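Local coordinates for aromatic-amino-acid aminotransferase (Burkholderia pseudomallei, PDB 4F4E), which probably transfers the amino group of aromatic amino acids such as tyrosine to 2-oxoglutarate, using pyridoxal 5'-phosphate as its covalently held cofactor, at residues A[119-124]-A[130-135]; A[95-100]-A[278-283]; A[249-254]-A[261-266]; A[101-106]-A[111-116]. One frame throughout, in Å; residues are numbered along the deposited sequence.

Contact 1 of 4, residues A[119-124]-A[130-135]; sequences VTAQAL and LKIGAD
In the large mixed sheet of the aminotransferase fold, the edge strand 118-124 leads directly into helix 125-140, and Ile-132 of that helix rests against Ala-121 and Ala-123 of the strand. A single methyl does the touching: Ile-132 CD1 lies 4.5 Å from Ala-121 CB and 4.4 Å from Ala-123 CB, spanning two residues that face the helix from the same side of the strand. The torsions explain its reach. With chi1 at 66°, CG1 stands between the backbone N and the carbonyl carbon, and an extended chi2 of 174° carries CD1 on to the strand. Alanine suits both strand positions because its short side chain lets the helix settle nearby; the CA atoms of Ala-123 and Ile-132 are 8.1 Å apart. Between the two alanines, Gln-122 turns the other way, to helix 95-106, so the strand is covered on both faces. Ile-132 also packs on Ile-302, which continues the packing to helix 288-303. The contact is small, burying 84 Å², and purely apolar. Beside it, one helical turn is tied by a salt bridge, Lys-131 NZ meeting the syn lone pair of Asp-135 OD1 at 2.9 Å.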
loop_
_atom_site.group_PDB
_atom_site.type_symbol
_atom_site.label_atom_id
_atom_site.label_comp_id
_atom_site.label_asym_id
_atom_site.label_seq_id
_atom_site.Cartn_x
_atom_site.Cartn_y
_atom_site.Cartn_z
ATOM N N VAL A 119 14.806 -7.042 -12.041
ATOM C CA VAL A 119 13.892 -7.333 -10.950
ATOM C C VAL A 119 12.777 -6.321 -11.018
ATOM O O VAL A 119 13.048 -5.129 -11.081
ATOM C CB VAL A 119 14.639 -7.154 -9.595
ATOM C CG1 VAL A 119 13.663 -7.274 -8.435
ATOM C CG2 VAL A 119 15.777 -8.169 -9.474
ATOM N N THR A 120 11.537 -6.787 -11.032
ATOM C CA THR A 120 10.361 -5.933 -10.976
ATOM C C THR A 120 9.374 -6.399 -9.946
ATOM O O THR A 120 8.968 -7.578 -9.952
ATOM C CB THR A 120 9.673 -5.838 -12.347
ATOM O OG1 THR A 120 10.605 -5.281 -13.287
ATOM C CG2 THR A 120 8.427 -4.956 -12.267
ATOM N N ALA A 121 9.004 -5.501 -9.017
ATOM C CA ALA A 121 7.983 -5.783 -8.015
ATOM C C ALA A 121 6.833 -4.780 -8.214
ATOM O O ALA A 121 7.053 -3.582 -8.306
ATOM C CB ALA A 121 8.515 -5.651 -6.571
ATOM N N GLN A 122 5.618 -5.299 -8.273
ATOM C CA GLN A 122 4.445 -4.490 -8.274
ATOM C C GLN A 122 4.435 -3.628 -7.037
ATOM O O GLN A 122 4.881 -4.042 -5.977
ATOM C CB GLN A 122 3.197 -5.402 -8.306
ATOM C CG GLN A 122 1.850 -4.699 -8.412
ATOM C CD GLN A 122 0.717 -5.670 -8.297
ATOM O OE1 GLN A 122 0.862 -6.840 -8.642
ATOM N NE2 GLN A 122 -0.430 -5.190 -7.821
ATOM N N ALA A 123 3.919 -2.420 -7.179
ATOM C CA ALA A 123 3.995 -1.426 -6.115
ATOM C C ALA A 123 2.729 -0.585 -6.033
ATOM O O ALA A 123 1.949 -0.527 -6.992
ATOM C CB ALA A 123 5.245 -0.514 -6.350
ATOM N N LEU A 124 2.573 0.147 -4.911
ATOM C CA LEU A 124 1.402 1.010 -4.705
ATOM C C LEU A 124 1.606 2.342 -5.416
ATOM O O LEU A 124 1.959 3.344 -4.823
ATOM C CB LEU A 124 1.114 1.189 -3.224
ATOM C CG LEU A 124 0.393 0.068 -2.484
ATOM C CD1 LEU A 124 -1.065 -0.081 -2.874
ATOM C CD2 LEU A 124 1.050 -1.277 -2.592
ATOM N N LEU A 130 8.819 4.206 -5.355
ATOM C CA LEU A 130 9.844 5.069 -4.800
ATOM C C LEU A 130 10.164 4.708 -3.352
ATOM O O LEU A 130 11.341 4.694 -2.947
ATOM C CB LEU A 130 9.482 6.549 -4.917
ATOM C CG LEU A 130 9.438 7.201 -6.286
ATOM C CD1 LEU A 130 8.608 8.532 -6.249
ATOM C CD2 LEU A 130 10.895 7.412 -6.793
ATOM N N LYS A 131 9.121 4.443 -2.565
ATOM C CA LYS A 131 9.273 4.131 -1.143
ATOM C C LYS A 131 10.039 2.825 -0.950
ATOM O O LYS A 131 10.966 2.736 -0.180
ATOM C CB LYS A 131 7.889 4.026 -0.494
ATOM C CG LYS A 131 7.852 3.610 0.965
ATOM C CD LYS A 131 8.698 4.513 1.835
ATOM C CE LYS A 131 8.479 4.244 3.306
ATOM N NZ LYS A 131 9.555 4.757 4.203
ATOM N N ILE A 132 9.606 1.774 -1.628
ATOM C CA ILE A 132 10.291 0.497 -1.459
ATOM C C ILE A 132 11.742 0.561 -1.936
ATOM O O ILE A 132 12.622 -0.021 -1.297
ATOM C CB ILE A 132 9.476 -0.708 -1.985
ATOM C CG1 ILE A 132 9.280 -0.686 -3.470
ATOM C CG2 ILE A 132 8.132 -0.828 -1.232
ATOM C CD1 ILE A 132 8.605 -1.969 -3.995
ATOM N N GLY A 133 11.993 1.305 -3.027
ATOM C CA GLY A 133 13.326 1.542 -3.492
ATOM C C GLY A 133 14.152 2.315 -2.465
ATOM O O GLY A 133 15.308 1.954 -2.195
ATOM N N ALA A 134 13.565 3.388 -1.931
ATOM C CA ALA A 134 14.206 4.259 -0.941
ATOM C C ALA A 134 14.568 3.431 0.301
ATOM O O ALA A 134 15.699 3.479 0.802
ATOM C CB ALA A 134 13.288 5.439 -0.561
ATOM N N ASP A 135 13.613 2.637 0.776
ATOM C CA ASP A 135 13.876 1.881 1.980
ATOM C C ASP A 135 14.987 0.850 1.734
ATOM O O ASP A 135 15.842 0.672 2.605
ATOM C CB ASP A 135 12.658 1.152 2.540
ATOM C CG ASP A 135 11.608 2.090 3.169
ATOM O OD1 ASP A 135 11.903 3.286 3.433
ATOM O OD2 ASP A 135 10.483 1.560 3.384
#

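Contact 2 of 4, residues A[95-100]-A[278-283]; sequences AAYDAS and VGALSI
The phenol ring of Tyr-97 presents its hydroxyl edge to Gly-279, whose carbonyl O lies near the ring plane, while Val-278 CG1 and Ala-280 CB approach obliquely beside the two CE atoms. At another part of the edge, in plane, sits the carboxylate oxygen Asp-98 OD1 of the next residue. The motif is a helix packed across a face of the large aminotransferase sheet: the axes of helix segment 95-100 and strand 278-283 approach to 9.7 Å and cross at -67°. Tyrosine suits this place because its ring packs on Val-278 and Ala-280 while its hydroxyl reaches the strand backbone. Chi1 of 167° puts CG anti to the backbone N and sends the ring out from the helix. Val-278 CG1 then packs on Tyr-97 CE1 at 3.7 Å, and Ala-280 CB is 4.3 Å from Tyr-97 CE2; Val-317 and Ala-318 of helix 312-322 also touch the ring. The contribution of Gly-279 is its backbone carbonyl. That oxygen is gripped twice, by the backbone N of Ala-123 in the neighbouring strand and by the phenol. Tyr-97 OH donates to Gly-279 O at 2.7 Å, from above the carbonyl plane, with a C=O...donor angle of 103°.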
loop_
_atom_site.group_PDB
_atom_site.type_symbol
_atom_site.label_atom_id
_atom_site.label_comp_id
_atom_site.label_asym_id
_atom_site.label_seq_id
_atom_site.Cartn_x
_atom_site.Cartn_y
_atom_site.Cartn_z
ATOM N N ALA A 95 2.915 -11.947 -11.244
ATOM C CA ALA A 95 4.111 -12.169 -12.019
ATOM C C ALA A 95 3.973 -11.714 -13.477
ATOM O O ALA A 95 4.896 -11.109 -14.053
ATOM C CB ALA A 95 4.486 -13.642 -11.953
ATOM N N ALA A 96 2.829 -11.972 -14.093
ATOM C CA ALA A 96 2.621 -11.586 -15.499
ATOM C C ALA A 96 2.646 -10.064 -15.634
ATOM O O ALA A 96 3.066 -9.548 -16.681
ATOM C CB ALA A 96 1.265 -12.122 -16.029
ATOM N N TYR A 97 2.111 -9.362 -14.628
ATOM C CA TYR A 97 2.135 -7.887 -14.604
ATOM C C TYR A 97 3.584 -7.423 -14.536
ATOM O O TYR A 97 3.999 -6.576 -15.334
ATOM C CB TYR A 97 1.383 -7.341 -13.374
ATOM C CG TYR A 97 1.577 -5.885 -13.049
ATOM C CD1 TYR A 97 0.733 -4.908 -13.581
ATOM C CD2 TYR A 97 2.539 -5.479 -12.163
ATOM C CE1 TYR A 97 0.913 -3.579 -13.262
ATOM C CE2 TYR A 97 2.734 -4.164 -11.857
ATOM C CZ TYR A 97 1.891 -3.199 -12.383
ATOM O OH TYR A 97 2.041 -1.879 -12.016
ATOM N N ASP A 98 4.349 -8.027 -13.633
ATOM C CA ASP A 98 5.737 -7.664 -13.463
ATOM C C ASP A 98 6.478 -7.844 -14.774
ATOM O O ASP A 98 7.237 -6.996 -15.177
ATOM C CB ASP A 98 6.411 -8.500 -12.378
ATOM C CG ASP A 98 5.906 -8.209 -10.997
ATOM O OD1 ASP A 98 5.412 -7.107 -10.780
ATOM O OD2 ASP A 98 6.014 -9.105 -10.100
ATOM N N ALA A 99 6.254 -8.964 -15.458
ATOM C CA ALA A 99 6.888 -9.204 -16.757
ATOM C C ALA A 99 6.478 -8.225 -17.839
ATOM O O ALA A 99 7.313 -7.813 -18.624
ATOM C CB ALA A 99 6.600 -10.632 -17.225
ATOM N N SER A 100 5.197 -7.897 -17.916
ATOM C CA SER A 100 4.705 -6.924 -18.900
ATOM C C SER A 100 5.247 -5.536 -18.645
ATOM O O SER A 100 5.525 -4.775 -19.594
ATOM C CB SER A 100 3.162 -6.864 -18.879
ATOM O OG SER A 100 2.596 -8.046 -19.367
ATOM N N VAL A 278 -1.462 1.539 -8.872
ATOM C CA VAL A 278 -0.823 0.548 -9.743
ATOM C C VAL A 278 0.480 1.127 -10.310
ATOM O O VAL A 278 0.459 2.033 -11.137
ATOM C CB VAL A 278 -1.766 0.182 -10.917
ATOM C CG1 VAL A 278 -1.253 -1.075 -11.627
ATOM C CG2 VAL A 278 -3.173 -0.028 -10.430
ATOM N N GLY A 279 1.615 0.643 -9.791
ATOM C CA GLY A 279 2.936 0.981 -10.257
ATOM C C GLY A 279 3.890 -0.176 -10.049
ATOM O O GLY A 279 3.475 -1.335 -9.831
ATOM N N ALA A 280 5.168 0.106 -10.169
ATOM C CA ALA A 280 6.191 -0.953 -10.109
ATOM C C ALA A 280 7.552 -0.329 -9.837
ATOM O O ALA A 280 7.859 0.779 -10.296
ATOM C CB ALA A 280 6.239 -1.753 -11.400
ATOM N N LEU A 281 8.376 -1.070 -9.112
ATOM C CA LEU A 281 9.794 -0.730 -8.961
ATOM C C LEU A 281 10.552 -1.773 -9.747
ATOM O O LEU A 281 10.315 -2.993 -9.561
ATOM C CB LEU A 281 10.281 -0.830 -7.515
ATOM C CG LEU A 281 11.784 -0.535 -7.339
ATOM C CD1 LEU A 281 12.092 0.943 -7.672
ATOM C CD2 LEU A 281 12.250 -0.926 -5.950
ATOM N N SER A 282 11.407 -1.320 -10.637
ATOM C CA SER A 282 12.272 -2.203 -11.376
ATOM C C SER A 282 13.710 -1.848 -11.028
ATOM O O SER A 282 14.052 -0.680 -10.880
ATOM C CB SER A 282 12.038 -2.095 -12.904
ATOM O OG SER A 282 10.725 -2.504 -13.318
ATOM N N ILE A 283 14.563 -2.877 -10.879
ATOM C CA ILE A 283 15.981 -2.684 -10.605
ATOM C C ILE A 283 16.822 -3.507 -11.602
ATOM O O ILE A 283 16.588 -4.693 -11.775
ATOM C CB ILE A 283 16.344 -3.093 -9.151
ATOM C CG1 ILE A 283 15.464 -2.369 -8.128
ATOM C CG2 ILE A 283 17.838 -2.855 -8.872
ATOM C CD1 ILE A 283 15.638 -2.890 -6.681
#

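Contact 3 of 4, residues A[249-254]-A[261-266]; sequences AAVRLF and VFVSSS
Val-251 and Phe-254, one helical turn apart, meet Val-263 and Val-261, which face the helix from the same side of strand 261-266. The order is reversed, since the helix runs back against the strand: the CA atoms of Val-251 and Val-263 are 7.6 Å apart, those of Phe-254 and Val-261 7.0 Å. All three valines hold the same rotamer, with CG1 anti to the backbone N and CG2 beside it. Val-251, at chi1 173°, thereby offers CG1 to Val-263 CG2, and the two methyls meet at 4.1 Å with their side chains at a slant. Val-261 points CG2 at Phe-254 CB, 3.8 Å away, and the same methyl comes within 4.0 Å of Phe-254 O. Phe-254 therefore touches this strand through its CB, not its ring. A chi1 of -80° places CG anti to the carbonyl carbon, and the ring leads away to pack on Trp-217 and Val-221 of helix 214-227 and on Leu-233 of strand 230-235. Beta-branched valine suits the strand, where it gives a compact, rigid surface, while the longer phenylalanine on the helix bridges to neighbouring elements. No hydrogen bond crosses the contact, which buries 164 Å². At the far end of the strand the chemistry changes: Ser-266 OG hydrogen-bonds the phosphate oxygen OP3 of the cofactor-lysine adduct at position 269. The packed part belongs to a beta-alpha-beta crossover, in which helix 249-256 covers the parallel strands 230-235 and 261-266 that it connects.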
loop_
_atom_site.group_PDB
_atom_site.type_symbol
_atom_site.label_atom_id
_atom_site.label_comp_id
_atom_site.label_asym_id
_atom_site.label_seq_id
_atom_site.Cartn_x
_atom_site.Cartn_y
_atom_site.Cartn_z
ATOM N N ALA A 249 12.753 6.273 -23.540
ATOM C CA ALA A 249 14.135 6.384 -24.066
ATOM C C ALA A 249 15.173 6.528 -22.971
ATOM O O ALA A 249 16.186 5.852 -22.979
ATOM C CB ALA A 249 14.228 7.513 -25.080
ATOM N N ALA A 250 14.909 7.396 -22.015
ATOM C CA ALA A 250 15.855 7.648 -20.933
ATOM C C ALA A 250 16.122 6.408 -20.109
ATOM O O ALA A 250 17.260 6.141 -19.739
ATOM C CB ALA A 250 15.371 8.794 -20.045
ATOM N N VAL A 251 15.070 5.608 -19.849
ATOM C CA VAL A 251 15.228 4.377 -19.081
ATOM C C VAL A 251 16.130 3.408 -19.860
ATOM O O VAL A 251 17.083 2.851 -19.311
ATOM C CB VAL A 251 13.841 3.731 -18.776
ATOM C CG1 VAL A 251 14.011 2.374 -18.135
ATOM C CG2 VAL A 251 12.971 4.656 -17.934
ATOM N N ARG A 252 15.903 3.303 -21.181
ATOM C CA ARG A 252 16.653 2.408 -22.048
ATOM C C ARG A 252 18.120 2.799 -22.231
ATOM O O ARG A 252 18.975 1.902 -22.326
ATOM C CB ARG A 252 15.933 2.268 -23.399
ATOM C CG ARG A 252 14.553 1.622 -23.169
ATOM C CD ARG A 252 13.758 1.374 -24.437
ATOM N NE ARG A 252 12.372 0.998 -24.073
ATOM C CZ ARG A 252 11.401 0.665 -24.938
ATOM N NH1 ARG A 252 11.616 0.602 -26.228
ATOM N NH2 ARG A 252 10.199 0.344 -24.505
ATOM N N LEU A 253 18.394 4.108 -22.223
ATOM C CA LEU A 253 19.769 4.635 -22.310
ATOM C C LEU A 253 20.568 4.196 -21.094
ATOM O O LEU A 253 21.727 3.804 -21.231
ATOM C CB LEU A 253 19.781 6.175 -22.410
ATOM C CG LEU A 253 19.429 6.731 -23.796
ATOM C CD1 LEU A 253 19.122 8.257 -23.864
ATOM C CD2 LEU A 253 20.555 6.391 -24.756
ATOM N N PHE A 254 19.936 4.261 -19.916
ATOM C CA PHE A 254 20.594 3.801 -18.681
ATOM C C PHE A 254 20.756 2.289 -18.702
ATOM O O PHE A 254 21.796 1.771 -18.278
ATOM C CB PHE A 254 19.863 4.246 -17.415
ATOM C CG PHE A 254 20.152 5.679 -17.024
ATOM C CD1 PHE A 254 21.241 5.979 -16.283
ATOM C CD2 PHE A 254 19.318 6.682 -17.407
ATOM C CE1 PHE A 254 21.511 7.277 -15.921
ATOM C CE2 PHE A 254 19.574 8.001 -17.049
ATOM C CZ PHE A 254 20.691 8.287 -16.304
ATOM N N VAL A 261 20.360 0.428 -11.986
ATOM C CA VAL A 261 19.404 1.503 -12.223
ATOM C C VAL A 261 18.158 1.138 -11.448
ATOM O O VAL A 261 17.733 -0.021 -11.476
ATOM C CB VAL A 261 19.009 1.632 -13.725
ATOM C CG1 VAL A 261 18.067 2.822 -13.944
ATOM C CG2 VAL A 261 20.233 1.749 -14.632
ATOM N N PHE A 262 17.592 2.099 -10.737
ATOM C CA PHE A 262 16.273 1.966 -10.119
ATOM C C PHE A 262 15.262 2.695 -10.987
ATOM O O PHE A 262 15.582 3.765 -11.517
ATOM C CB PHE A 262 16.271 2.576 -8.718
ATOM C CG PHE A 262 16.965 1.731 -7.682
ATOM C CD1 PHE A 262 18.312 1.533 -7.733
ATOM C CD2 PHE A 262 16.259 1.198 -6.637
ATOM C CE1 PHE A 262 18.959 0.787 -6.787
ATOM C CE2 PHE A 262 16.888 0.441 -5.688
ATOM C CZ PHE A 262 18.243 0.239 -5.753
ATOM N N VAL A 263 14.065 2.114 -11.158
ATOM C CA VAL A 263 13.002 2.722 -11.954
ATOM C C VAL A 263 11.685 2.612 -11.217
ATOM O O VAL A 263 11.194 1.503 -10.993
ATOM C CB VAL A 263 12.806 2.043 -13.324
ATOM C CG1 VAL A 263 11.762 2.794 -14.143
ATOM C CG2 VAL A 263 14.150 1.972 -14.098
ATOM N N SER A 264 11.114 3.748 -10.829
ATOM C CA SER A 264 9.729 3.764 -10.359
ATOM C C SER A 264 8.858 4.093 -11.567
ATOM O O SER A 264 9.071 5.131 -12.231
ATOM C CB SER A 264 9.495 4.827 -9.304
ATOM O OG SER A 264 8.093 5.106 -9.214
ATOM N N SER A 265 7.921 3.212 -11.867
ATOM C CA SER A 265 6.953 3.439 -12.907
ATOM C C SER A 265 5.509 3.447 -12.340
ATOM O O SER A 265 5.232 2.825 -11.304
ATOM C CB SER A 265 7.095 2.429 -14.046
ATOM O OG SER A 265 6.789 1.123 -13.672
ATOM N N SER A 266 4.630 4.185 -13.025
ATOM C CA SER A 266 3.248 4.353 -12.590
ATOM C C SER A 266 2.307 4.199 -13.758
ATOM O O SER A 266 2.571 4.688 -14.869
ATOM C CB SER A 266 2.993 5.780 -12.062
ATOM O OG SER A 266 1.619 5.923 -11.623
#

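Contact 4 of 4, residues A[101-106]-A[111-116]; sequences VQKLLL and PLIAAG
Ile-113 lays its side chain over the backbone and side-chain roots of Gln-102 and Lys-103 on the last turns of helix 95-106. One methyl does most of the touching: Ile-113 CD1 lies 3.7 Å from Gln-102 O, 3.8 Å from Gln-102 CB and 3.9 Å from Lys-103 CG. With chi1 at -61° CG1 stands anti to the carbonyl carbon, and chi2 of 173° extends CD1 straight toward the other helix. Farther along, Ile-113 CG1 meets Leu-106 CD1 at 4.2 Å, so a single isoleucine spans a turn of helix 95-106. Each residue type fits: isoleucine offers two apolar branches, and the extended Gln-102 chain runs obliquely past them, its OE1 3.9 Å from Ile-113 CG2 and its NE2 hydrogen-bonded to Thr-120 OG1 of strand 118-124. Lys-103 lends CG, its chain crossing the isoleucine at about a right angle, and packs against Asp-108. The short helix 111-114 ends in a Schellman motif at Gly-116, whose phi of 67° is easily adopted without a side chain. Gly-116 N bonds back to Ile-113 O at 3.0 Å, while Ser-110 OG binds Ile-113 N at the start. No hydrogen bond crosses between the segments, so this surface contact is held by van der Waals packing of Ile-113 on Leu-106 and on the backbone and methylenes of Gln-102 and Lys-103.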
loop_
_atom_site.group_PDB
_atom_site.type_symbol
_atom_site.label_atom_id
_atom_site.label_comp_id
_atom_site.label_asym_id
_atom_site.label_seq_id
_atom_site.Cartn_x
_atom_site.Cartn_y
_atom_site.Cartn_z
ATOM N N VAL A 101 5.388 -5.158 -17.373
ATOM C CA VAL A 101 5.977 -3.843 -17.045
ATOM C C VAL A 101 7.395 -3.763 -17.579
ATOM O O VAL A 101 7.786 -2.752 -18.147
ATOM C CB VAL A 101 5.941 -3.581 -15.523
ATOM C CG1 VAL A 101 6.977 -2.519 -15.078
ATOM C CG2 VAL A 101 4.518 -3.252 -15.052
ATOM N N GLN A 102 8.182 -4.818 -17.389
ATOM C CA GLN A 102 9.579 -4.800 -17.832
ATOM C C GLN A 102 9.679 -4.631 -19.322
ATOM O O GLN A 102 10.539 -3.908 -19.797
ATOM C CB GLN A 102 10.311 -6.093 -17.500
ATOM C CG GLN A 102 10.463 -6.322 -16.087
ATOM C CD GLN A 102 11.255 -7.552 -15.763
ATOM O OE1 GLN A 102 11.508 -8.451 -16.624
ATOM N NE2 GLN A 102 11.704 -7.594 -14.544
ATOM N N LYS A 103 8.818 -5.312 -20.060
ATOM C CA LYS A 103 8.809 -5.178 -21.520
ATOM C C LYS A 103 8.354 -3.808 -21.962
ATOM O O LYS A 103 8.834 -3.261 -22.971
ATOM C CB LYS A 103 7.985 -6.311 -22.154
ATOM C CG LYS A 103 8.771 -7.629 -21.997
ATOM C CD LYS A 103 8.205 -8.818 -22.757
ATOM C CE LYS A 103 9.142 -10.057 -22.663
ATOM N NZ LYS A 103 8.553 -11.218 -23.432
ATOM N N LEU A 104 7.407 -3.233 -21.228
ATOM C CA LEU A 104 6.915 -1.899 -21.584
ATOM C C LEU A 104 8.037 -0.876 -21.397
ATOM O O LEU A 104 8.224 0.022 -22.231
ATOM C CB LEU A 104 5.692 -1.572 -20.699
ATOM C CG LEU A 104 4.984 -0.263 -20.983
ATOM C CD1 LEU A 104 4.353 -0.257 -22.382
ATOM C CD2 LEU A 104 3.896 -0.030 -19.925
ATOM N N LEU A 105 8.816 -1.042 -20.339
ATOM C CA LEU A 105 9.928 -0.131 -20.046
ATOM C C LEU A 105 11.147 -0.304 -20.919
ATOM O O LEU A 105 11.731 0.676 -21.347
ATOM C CB LEU A 105 10.377 -0.230 -18.581
ATOM C CG LEU A 105 9.297 0.203 -17.583
ATOM C CD1 LEU A 105 9.682 -0.171 -16.145
ATOM C CD2 LEU A 105 8.978 1.699 -17.618
ATOM N N LEU A 106 11.528 -1.555 -21.180
ATOM C CA LEU A 106 12.827 -1.884 -21.751
ATOM C C LEU A 106 12.743 -2.321 -23.172
ATOM O O LEU A 106 13.761 -2.273 -23.848
ATOM C CB LEU A 106 13.573 -2.955 -20.906
ATOM C CG LEU A 106 13.777 -2.512 -19.458
ATOM C CD1 LEU A 106 14.412 -3.590 -18.555
ATOM C CD2 LEU A 106 14.556 -1.195 -19.377
ATOM N N PRO A 111 18.020 -7.432 -23.915
ATOM C CA PRO A 111 18.951 -8.452 -23.484
ATOM C C PRO A 111 19.035 -8.557 -21.965
ATOM O O PRO A 111 19.438 -9.589 -21.471
ATOM C CB PRO A 111 20.310 -7.995 -24.046
ATOM C CG PRO A 111 20.076 -6.753 -24.772
ATOM C CD PRO A 111 18.684 -6.275 -24.535
ATOM N N LEU A 112 18.724 -7.472 -21.238
ATOM C CA LEU A 112 18.711 -7.555 -19.779
ATOM C C LEU A 112 17.587 -8.461 -19.288
ATOM O O LEU A 112 17.785 -9.328 -18.419
ATOM C CB LEU A 112 18.601 -6.163 -19.165
ATOM C CG LEU A 112 19.745 -5.206 -19.481
ATOM C CD1 LEU A 112 19.458 -3.878 -18.766
ATOM C CD2 LEU A 112 21.081 -5.792 -19.049
ATOM N N ILE A 113 16.411 -8.331 -19.882
ATOM C CA ILE A 113 15.348 -9.236 -19.528
ATOM C C ILE A 113 15.738 -10.653 -19.884
ATOM O O ILE A 113 15.560 -11.554 -19.074
ATOM C CB ILE A 113 14.017 -8.895 -20.220
ATOM C CG1 ILE A 113 13.548 -7.506 -19.810
ATOM C CG2 ILE A 113 12.960 -9.972 -19.881
ATOM C CD1 ILE A 113 12.329 -7.039 -20.587
ATOM N N ALA A 114 16.265 -10.870 -21.091
ATOM C CA ALA A 114 16.624 -12.231 -21.531
ATOM C C ALA A 114 17.649 -12.878 -20.600
ATOM O O ALA A 114 17.646 -14.090 -20.445
ATOM C CB ALA A 114 17.140 -12.243 -22.971
ATOM N N ALA A 115 18.526 -12.062 -20.002
ATOM C CA ALA A 115 19.616 -12.550 -19.132
ATOM C C ALA A 115 19.177 -12.662 -17.665
ATOM O O ALA A 115 19.983 -12.996 -16.800
ATOM C CB ALA A 115 20.840 -11.620 -19.225
ATOM N N GLY A 116 17.908 -12.362 -17.385
ATOM C CA GLY A 116 17.390 -12.421 -16.026
ATOM C C GLY A 116 17.947 -11.409 -15.060
ATOM O O GLY A 116 18.039 -11.657 -13.852
#

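How the contacts relate
Of the elements in these contacts, helix 95-106 comes first along the chain and opens contact 2, which closes only when strand 278-284 returns to it. Every other contact lies within that long loop, in series and without crossing. Contact 4 closes a short turn between consecutive helices, contact 1 ties the next strand to its following helix, and contact 3 brings helix 249-256 onto strand 261-266. The strands of contacts 1, 2 and 3 lie side by side in one sheet, in the order 118-124, 278-284, 261-266. Hydrogen bonds join them further: Arg-252 ties helix 249-256 to helix 95-106, Thr-120 bonds Ser-282 in the next strand, and Gln-102 bonds Thr-120, joining helix to sheet.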